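Long-range contacts in Mll5499 protein (Mesorhizobium loti, PDB 3BDE), which is of unknown function but belongs to the stress-responsive alpha/beta barrel (Dabb) family and forms a homodimer with a ferredoxin-like fold in each subunit: residues 20-25 / 75-80; 25-30 / 70-75; 66-71 / 107-112. All coordinates share one frame; numbering follows the deposited sequence. Where two conformers were deposited one is given.

Interaction 1. Residues 20-25 / 75-80. With EDO (1,2-ethanediol), chain J; EDO (1,2-ethanediol), chain D.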
# COMPACT_ATOMS: atom_id res chain seq x y z
N MSE A 20 8.84 -13.10 1.21
CA MSE A 20 8.72 -11.84 0.46
C MSE A 20 8.21 -10.66 1.29
O MSE A 20 7.29 -10.83 2.08
CB MSE A 20 7.79 -12.06 -0.76
CG MSE A 20 7.57 -10.86 -1.70
SE MSE A 20 6.16 -9.62 -1.13
CE MSE A 20 4.59 -9.92 -2.20
N ILE A 21 8.81 -9.49 1.08
CA ILE A 21 8.40 -8.26 1.74
C ILE A 21 8.06 -7.23 0.67
O ILE A 21 8.88 -6.96 -0.21
CB ILE A 21 9.48 -7.68 2.70
CG1 ILE A 21 9.90 -8.74 3.74
CG2 ILE A 21 8.98 -6.34 3.37
CD1 ILE A 21 10.99 -8.28 4.69
N ARG A 22 6.86 -6.66 0.77
CA ARG A 22 6.45 -5.58 -0.11
C ARG A 22 6.64 -4.29 0.68
O ARG A 22 5.92 -4.05 1.64
CB ARG A 22 5.02 -5.74 -0.55
CG ARG A 22 4.56 -4.71 -1.54
CD ARG A 22 3.16 -4.97 -1.94
NE ARG A 22 3.08 -6.23 -2.67
CZ ARG A 22 2.04 -7.06 -2.72
NH1 ARG A 22 0.91 -6.82 -2.07
NH2 ARG A 22 2.17 -8.17 -3.45
N HIS A 23 7.62 -3.50 0.28
CA HIS A 23 7.96 -2.23 0.92
C HIS A 23 7.27 -1.12 0.16
O HIS A 23 7.42 -1.01 -1.08
CB HIS A 23 9.47 -2.02 0.92
CG HIS A 23 9.90 -0.64 1.32
ND1 HIS A 23 9.49 -0.04 2.49
CD2 HIS A 23 10.73 0.24 0.73
CE1 HIS A 23 10.04 1.16 2.58
NE2 HIS A 23 10.78 1.35 1.51
N THR A 24 6.47 -0.34 0.88
CA THR A 24 5.82 0.81 0.26
C THR A 24 5.96 2.07 1.08
O THR A 24 6.08 2.01 2.32
CB THR A 24 4.31 0.59 -0.01
OG1 THR A 24 3.54 0.83 1.19
CG2 THR A 24 4.01 -0.82 -0.57
N VAL A 25 5.95 3.20 0.38
CA VAL A 25 5.96 4.52 1.04
C VAL A 25 4.96 5.41 0.29
O VAL A 25 5.01 5.46 -0.92
CB VAL A 25 7.40 5.12 1.11
CG1 VAL A 25 8.02 5.32 -0.31
CG2 VAL A 25 7.40 6.42 1.89
N SER A 75 6.34 1.56 -4.46
CA SER A 75 6.15 0.17 -4.06
C SER A 75 7.26 -0.65 -4.67
O SER A 75 7.67 -0.40 -5.80
CB SER A 75 4.81 -0.34 -4.54
OG SER A 75 4.62 -1.66 -4.15
N MSE A 76 7.76 -1.62 -3.92
CA MSE A 76 8.78 -2.57 -4.43
C MSE A 76 8.72 -3.82 -3.56
O MSE A 76 8.23 -3.79 -2.43
CB MSE A 76 10.18 -1.93 -4.41
CG MSE A 76 10.74 -1.70 -3.01
SE MSE A 76 12.03 -0.27 -2.94
CE MSE A 76 10.83 1.28 -3.01
N GLU A 77 9.35 -4.88 -4.04
CA GLU A 77 9.39 -6.16 -3.34
C GLU A 77 10.82 -6.67 -3.19
O GLU A 77 11.66 -6.47 -4.08
CB GLU A 77 8.54 -7.18 -4.08
CG GLU A 77 7.04 -6.77 -4.05
CD GLU A 77 6.13 -7.76 -4.74
OE1 GLU A 77 6.57 -8.83 -5.18
OE2 GLU A 77 4.95 -7.45 -4.86
N PHE A 78 11.05 -7.30 -2.04
CA PHE A 78 12.33 -7.92 -1.68
C PHE A 78 12.07 -9.39 -1.40
O PHE A 78 10.99 -9.76 -0.90
CB PHE A 78 12.95 -7.24 -0.45
CG PHE A 78 13.27 -5.80 -0.67
CD1 PHE A 78 14.39 -5.44 -1.40
CD2 PHE A 78 12.42 -4.80 -0.18
CE1 PHE A 78 14.70 -4.15 -1.63
CE2 PHE A 78 12.71 -3.48 -0.44
CZ PHE A 78 13.85 -3.16 -1.16
N ALA A 79 13.03 -10.24 -1.79
CA ALA A 79 12.94 -11.68 -1.56
C ALA A 79 12.80 -12.01 -0.07
O ALA A 79 12.08 -12.94 0.29
CB ALA A 79 14.16 -12.40 -2.14
N ASP A 80 13.48 -11.24 0.79
CA ASP A 80 13.47 -11.47 2.24
C ASP A 80 13.96 -10.24 3.01
O ASP A 80 14.33 -9.25 2.40
CB ASP A 80 14.30 -12.72 2.61
CG ASP A 80 15.72 -12.67 2.10
OD1 ASP A 80 16.22 -11.62 1.70
OD2 ASP A 80 16.38 -13.73 2.13
C1 EDO J . 0.71 0.54 0.17
O1 EDO J . 1.07 1.85 0.63
C2 EDO J . -0.79 0.36 0.19
O2 EDO J . -1.27 -0.01 1.49
C1 EDO D . 12.93 5.46 -0.47
O1 EDO D . 13.71 5.64 0.72
C2 EDO D . 11.94 4.33 -0.29
O2 EDO D . 12.70 3.15 0.01
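The His23 imidazole meets selenomethionine Met76 and an ethanediol molecule at its edge: Met76 SE lies 5.1 Å from the centroid of the His23 ring, close to the ring plane, and the ethanediol O2 is hydrogen-bonded to His23 NE2 at 3.0 Å. The Phe78 ring is likewise met at its edge, by His23 CB, 3.8 Å from Phe78 CE2. These groups lie on the helix-covered face of the antiparallel sheet of a ferredoxin-like fold, where the two central strands 21-29 and 72-78 pair. A histidine suits this buried place because its ND1 is hydrogen-bonded to Asp112; the ethanediol, probably from the crystallisation liquor and also bonded to Tyr87 and His93, shows that NE2 can take a polar partner here. Backbone bonds in both directions join the hydrogen-bonded pairs Ile21-Phe78 and His23-Met76.

Across the other face, Arg22 and Glu77 form a non-hydrogen-bonded pair whose side chains run side by side. Opposite charges suit these partly exposed adjacent positions, where the arginine also reaches Glu59 of the second subunit. With CG anti to the backbone N (chi1 -176°) and a bend at chi3, Arg22 turns its guanidinium side-on, its plane 32° from that of the carboxylate. Selenomethionine Met20 crosses Glu77 obliquely and brings its methyl CE to 3.6 Å from Glu77 OE2. In the salt bridge that oxygen lies near the guanidinium plane and is gripped from one face of the carboxylate by Arg22 NE at 3.1 Å and Arg22 NH2 at 3.2 Å.

Interaction 2. Residues 25-30 / 70-75; sequences VVFTLK and YHFGFS
Phe27 drives its edge into the face of Phe74, the ring planes 69° apart and Phe27 CZ 3.6 Å from Phe74 CE1. One face of the Phe27 ring is taken by Phe72 CB, 3.9 Å from the Phe27 ring centroid, whereas the Phe72 ring itself lies oblique to it. Phe27 reaches both neighbours because its CG sits between the backbone N and the carbonyl carbon (chi1 64°), which swings the ring toward the partner strand. With an alanine at Phe74, the edge of Phe27 is likely to lose the aromatic face it packs on. On the opposite side of the sheet Val26, in the conformer given, crosses Tyr70 at about a right angle, with CG1 over the ring. At the strand end His71 and Phe72 both face Phe27, a classic beta bulge: Phe27 O accepts from Phe72 N at 2.9 Å and, weakly, from His71 N. Thr28 CG2 lies over the His71 imidazole, and a water joins His71 ND1 to Leu29 N. Flat, apolar phenylalanines suit this buried face, where helix 36-50 packs on Leu29, Phe72 and Phe74, and Trp101 of helix 91-104 meets Phe27 edge-to-face.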
# COMPACT_ATOMS: atom_id res chain seq x y z
N VAL A 25 5.95 3.20 0.38
CA VAL A 25 5.96 4.52 1.04
C VAL A 25 4.96 5.41 0.29
O VAL A 25 5.01 5.46 -0.92
CB VAL A 25 7.40 5.12 1.11
CG1 VAL A 25 8.02 5.32 -0.31
CG2 VAL A 25 7.40 6.42 1.89
N VAL A 26 4.07 6.07 1.03
CA VAL A 26 3.09 7.01 0.47
C VAL A 26 3.60 8.39 0.91
O VAL A 26 4.01 8.55 2.06
CB VAL A 26 1.62 6.69 0.93
CG1 VAL A 26 1.37 7.05 2.38
CG2 VAL A 26 0.60 7.40 0.05
N PHE A 27 3.59 9.37 0.01
CA PHE A 27 4.18 10.67 0.34
C PHE A 27 3.68 11.85 -0.46
O PHE A 27 3.02 11.71 -1.49
CB PHE A 27 5.72 10.59 0.17
CG PHE A 27 6.18 10.32 -1.25
CD1 PHE A 27 6.32 9.02 -1.73
CD2 PHE A 27 6.51 11.38 -2.11
CE1 PHE A 27 6.75 8.79 -3.06
CE2 PHE A 27 6.94 11.16 -3.42
CZ PHE A 27 7.06 9.87 -3.89
N THR A 28 4.04 13.02 0.07
CA THR A 28 3.75 14.32 -0.54
C THR A 28 5.08 15.07 -0.53
O THR A 28 5.84 15.01 0.46
CB THR A 28 2.69 15.08 0.24
OG1 THR A 28 1.44 14.41 0.08
CG2 THR A 28 2.53 16.50 -0.29
N LEU A 29 5.36 15.73 -1.63
CA LEU A 29 6.60 16.52 -1.76
C LEU A 29 6.30 17.98 -1.40
O LEU A 29 5.15 18.39 -1.42
CB LEU A 29 7.11 16.43 -3.19
CG LEU A 29 7.44 15.03 -3.71
CD1 LEU A 29 7.70 15.11 -5.25
CD2 LEU A 29 8.63 14.52 -2.95
N LYS A 30 7.34 18.73 -1.08
CA LYS A 30 7.24 20.19 -0.81
C LYS A 30 7.00 20.98 -2.10
O LYS A 30 6.52 22.13 -2.06
CB LYS A 30 8.52 20.71 -0.14
CG LYS A 30 8.76 20.09 1.21
CD LYS A 30 10.04 20.51 1.82
CE LYS A 30 10.22 19.87 3.18
NZ LYS A 30 11.58 20.19 3.69
N TYR A 70 -1.92 12.31 0.81
CA TYR A 70 -0.63 11.90 0.22
C TYR A 70 -0.87 11.86 -1.27
O TYR A 70 -1.94 11.40 -1.68
CB TYR A 70 -0.17 10.55 0.75
CG TYR A 70 0.11 10.62 2.23
CD1 TYR A 70 1.28 11.22 2.71
CD2 TYR A 70 -0.79 10.11 3.14
CE1 TYR A 70 1.53 11.31 4.09
CE2 TYR A 70 -0.54 10.17 4.53
CZ TYR A 70 0.62 10.77 4.99
OH TYR A 70 0.86 10.87 6.35
N HIS A 71 0.09 12.33 -2.06
CA HIS A 71 -0.05 12.41 -3.51
C HIS A 71 0.52 11.24 -4.28
O HIS A 71 0.03 10.93 -5.36
CB HIS A 71 0.60 13.68 -4.05
CG HIS A 71 0.04 14.95 -3.49
ND1 HIS A 71 0.71 16.15 -3.58
CD2 HIS A 71 -1.11 15.20 -2.83
CE1 HIS A 71 -0.02 17.10 -3.02
NE2 HIS A 71 -1.13 16.55 -2.55
N PHE A 72 1.55 10.60 -3.75
CA PHE A 72 2.29 9.58 -4.49
C PHE A 72 2.66 8.42 -3.63
O PHE A 72 2.62 8.50 -2.42
CB PHE A 72 3.61 10.18 -5.01
CG PHE A 72 3.43 11.36 -5.92
CD1 PHE A 72 2.94 11.17 -7.22
CD2 PHE A 72 3.78 12.66 -5.52
CE1 PHE A 72 2.75 12.23 -8.07
CE2 PHE A 72 3.60 13.72 -6.38
CZ PHE A 72 3.09 13.51 -7.65
N GLY A 73 3.06 7.34 -4.29
CA GLY A 73 3.60 6.19 -3.60
C GLY A 73 4.72 5.52 -4.38
O GLY A 73 4.80 5.63 -5.61
N PHE A 74 5.63 4.87 -3.64
CA PHE A 74 6.59 3.95 -4.27
C PHE A 74 6.31 2.59 -3.64
O PHE A 74 6.02 2.52 -2.44
CB PHE A 74 8.07 4.29 -4.00
CG PHE A 74 8.55 5.60 -4.53
CD1 PHE A 74 7.99 6.24 -5.65
CD2 PHE A 74 9.71 6.15 -3.98
CE1 PHE A 74 8.54 7.44 -6.15
CE2 PHE A 74 10.27 7.32 -4.46
CZ PHE A 74 9.70 7.97 -5.54
N SER A 75 6.34 1.56 -4.46
CA SER A 75 6.15 0.17 -4.06
C SER A 75 7.26 -0.65 -4.67
O SER A 75 7.67 -0.40 -5.80
CB SER A 75 4.81 -0.34 -4.54
OG SER A 75 4.62 -1.66 -4.15
O HOH W 1 3.58 15.95 -3.80

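Interaction 3. Residues 66-71 / 107-112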
# COMPACT_ATOMS: atom_id res chain seq x y z
N PRO A 66 -9.36 10.49 -1.82
CA PRO A 66 -9.44 11.85 -1.30
C PRO A 66 -9.36 11.94 0.24
O PRO A 66 -9.06 13.02 0.77
CB PRO A 66 -10.79 12.36 -1.83
CG PRO A 66 -11.62 11.16 -1.92
CD PRO A 66 -10.69 10.00 -2.24
N LYS A 67 -9.61 10.82 0.93
CA LYS A 67 -9.59 10.74 2.39
C LYS A 67 -8.22 10.98 3.05
O LYS A 67 -8.16 11.63 4.10
CB LYS A 67 -10.15 9.40 2.85
N ILE A 68 -7.13 10.45 2.45
CA ILE A 68 -5.75 10.60 2.97
C ILE A 68 -5.03 11.66 2.10
O ILE A 68 -5.21 11.68 0.88
CB ILE A 68 -5.02 9.20 3.04
CG1 ILE A 68 -4.01 9.15 4.19
CG2 ILE A 68 -4.43 8.75 1.67
CD1 ILE A 68 -3.19 7.85 4.27
N ASP A 69 -4.22 12.52 2.73
CA ASP A 69 -3.53 13.64 2.05
C ASP A 69 -2.07 13.31 1.67
O ASP A 69 -1.12 13.92 2.16
CB ASP A 69 -3.64 14.93 2.90
CG ASP A 69 -3.10 16.17 2.19
OD1 ASP A 69 -3.18 16.29 0.95
OD2 ASP A 69 -2.56 17.05 2.89
N TYR A 70 -1.92 12.31 0.81
CA TYR A 70 -0.63 11.90 0.22
C TYR A 70 -0.87 11.86 -1.27
O TYR A 70 -1.94 11.40 -1.68
CB TYR A 70 -0.17 10.55 0.75
CG TYR A 70 0.11 10.62 2.23
CD1 TYR A 70 1.28 11.22 2.71
CD2 TYR A 70 -0.79 10.11 3.14
CE1 TYR A 70 1.53 11.31 4.09
CE2 TYR A 70 -0.54 10.17 4.53
CZ TYR A 70 0.62 10.77 4.99
OH TYR A 70 0.86 10.87 6.35
N HIS A 71 0.09 12.33 -2.06
CA HIS A 71 -0.05 12.41 -3.51
C HIS A 71 0.52 11.24 -4.28
O HIS A 71 0.03 10.93 -5.36
CB HIS A 71 0.60 13.68 -4.05
CG HIS A 71 0.04 14.95 -3.49
ND1 HIS A 71 0.71 16.15 -3.58
CD2 HIS A 71 -1.11 15.20 -2.83
CE1 HIS A 71 -0.02 17.10 -3.02
NE2 HIS A 71 -1.13 16.55 -2.55
N LYS A 107 5.88 15.08 3.82
CA LYS A 107 5.38 14.07 4.76
C LYS A 107 5.24 12.71 4.10
O LYS A 107 5.09 12.62 2.86
CB LYS A 107 4.02 14.49 5.31
CG LYS A 107 3.02 14.89 4.22
CD LYS A 107 1.65 15.10 4.77
CE LYS A 107 0.82 15.87 3.77
NZ LYS A 107 -0.60 15.82 4.17
N PHE A 108 5.26 11.66 4.92
CA PHE A 108 5.15 10.31 4.39
C PHE A 108 4.74 9.28 5.44
O PHE A 108 4.76 9.55 6.65
CB PHE A 108 6.49 9.88 3.73
CG PHE A 108 7.61 9.59 4.70
CD1 PHE A 108 8.42 10.62 5.18
CD2 PHE A 108 7.88 8.28 5.11
CE1 PHE A 108 9.48 10.35 6.10
CE2 PHE A 108 8.95 8.02 6.03
CZ PHE A 108 9.72 9.04 6.51
N LEU A 109 4.34 8.11 4.95
CA LEU A 109 4.04 6.95 5.79
C LEU A 109 4.71 5.77 5.10
O LEU A 109 4.63 5.66 3.87
CB LEU A 109 2.54 6.64 5.82
CG LEU A 109 1.59 7.57 6.55
CD1 LEU A 109 0.14 7.25 6.18
CD2 LEU A 109 1.82 7.46 8.06
N GLU A 110 5.37 4.92 5.87
CA GLU A 110 5.95 3.69 5.37
C GLU A 110 4.97 2.60 5.76
O GLU A 110 4.57 2.53 6.91
CB GLU A 110 7.31 3.38 5.99
CG GLU A 110 8.46 4.18 5.45
CD GLU A 110 9.81 3.67 5.96
OE1 GLU A 110 10.08 2.46 5.84
OE2 GLU A 110 10.60 4.50 6.48
N ILE A 111 4.57 1.76 4.80
CA ILE A 111 3.68 0.62 5.03
C ILE A 111 4.32 -0.59 4.32
O ILE A 111 4.45 -0.59 3.10
CB ILE A 111 2.25 0.87 4.49
CG1 ILE A 111 1.62 2.13 5.13
CG2 ILE A 111 1.37 -0.29 4.79
CD1 ILE A 111 0.54 2.79 4.26
N ASP A 112 4.79 -1.55 5.11
CA ASP A 112 5.48 -2.75 4.64
C ASP A 112 4.60 -3.94 4.91
O ASP A 112 4.00 -4.03 5.99
CB ASP A 112 6.82 -2.93 5.35
CG ASP A 112 7.83 -1.83 5.06
OD1 ASP A 112 7.70 -1.09 4.06
OD2 ASP A 112 8.79 -1.70 5.86
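Residues 66-71 form an irregular loop and residues 107-112 a length of strand 105-115, so the two touch through side chains and loop backbone rather than by strand pairing; their nearest CA atoms, those of Tyr70 and Phe108, are 7.3 Å apart. In the ferredoxin-like fold this loop links strand 58-63 to strand 72-78, and here it passes over the face of strand 21-29 that carries Val26 to meet the outermost strand on that side within the chain. Leu109 points toward the loop and crosses the Tyr70 side chain at about a right angle. Its CD1 comes 3.4 Å from Tyr70 CE2, and its CG the same distance from Tyr70 OH, so the leucine branch packs against the hydroxyl-bearing end of the ring. Ile68 reaches Leu109 tip to tip through their CD1 atoms, 3.9 Å apart. A branched aliphatic residue suits position 109, since Leu109 also packs on Ile68 of the second subunit and on Val26 of its own chain. Lys107 lays its methylene chain beside Tyr70 CE1; its ammonium group is at most weakly attracted to the ring. The lysine chain starts with CG between the backbone N and the carbonyl carbon (chi1 50°) and is extended beyond it, a shape that spans the distance to Asp69. A long, flexible cation suits this surface position because it can meet a backbone oxygen and a carboxylate together. Both acceptors belong to Asp69, whose side chain meets the lysine at about a right angle. Lys107 NZ bonds Asp69 O at 2.8 Å, in the carbonyl plane and on a lone pair, and makes a salt bridge with Asp69 OD2 at 2.6 Å, approaching that oxygen from above the carboxylate plane.

In the fold
Interactions 1 and 2 are successive lengths of one pairing, strand 21-29 with strand 72-78, and share Val25 and Ser75; their centres lie about 16 Å apart. Both have the antiparallel ladder of backbone bonds, to which buried interaction 2 adds aromatic packing and partly buried interaction 1 a salt bridge. Interaction 3 is a surface contact, its centre only about 6 Å from that of interaction 2, with which it shares Tyr70 and His71; charge and loop packing replace strand pairing there. Strand 105-115 pairs with the other side of strand 21-29: Val26 N lies 2.9 Å from Leu109 O, a probable hydrogen bond. All three contacts also touch the second subunit.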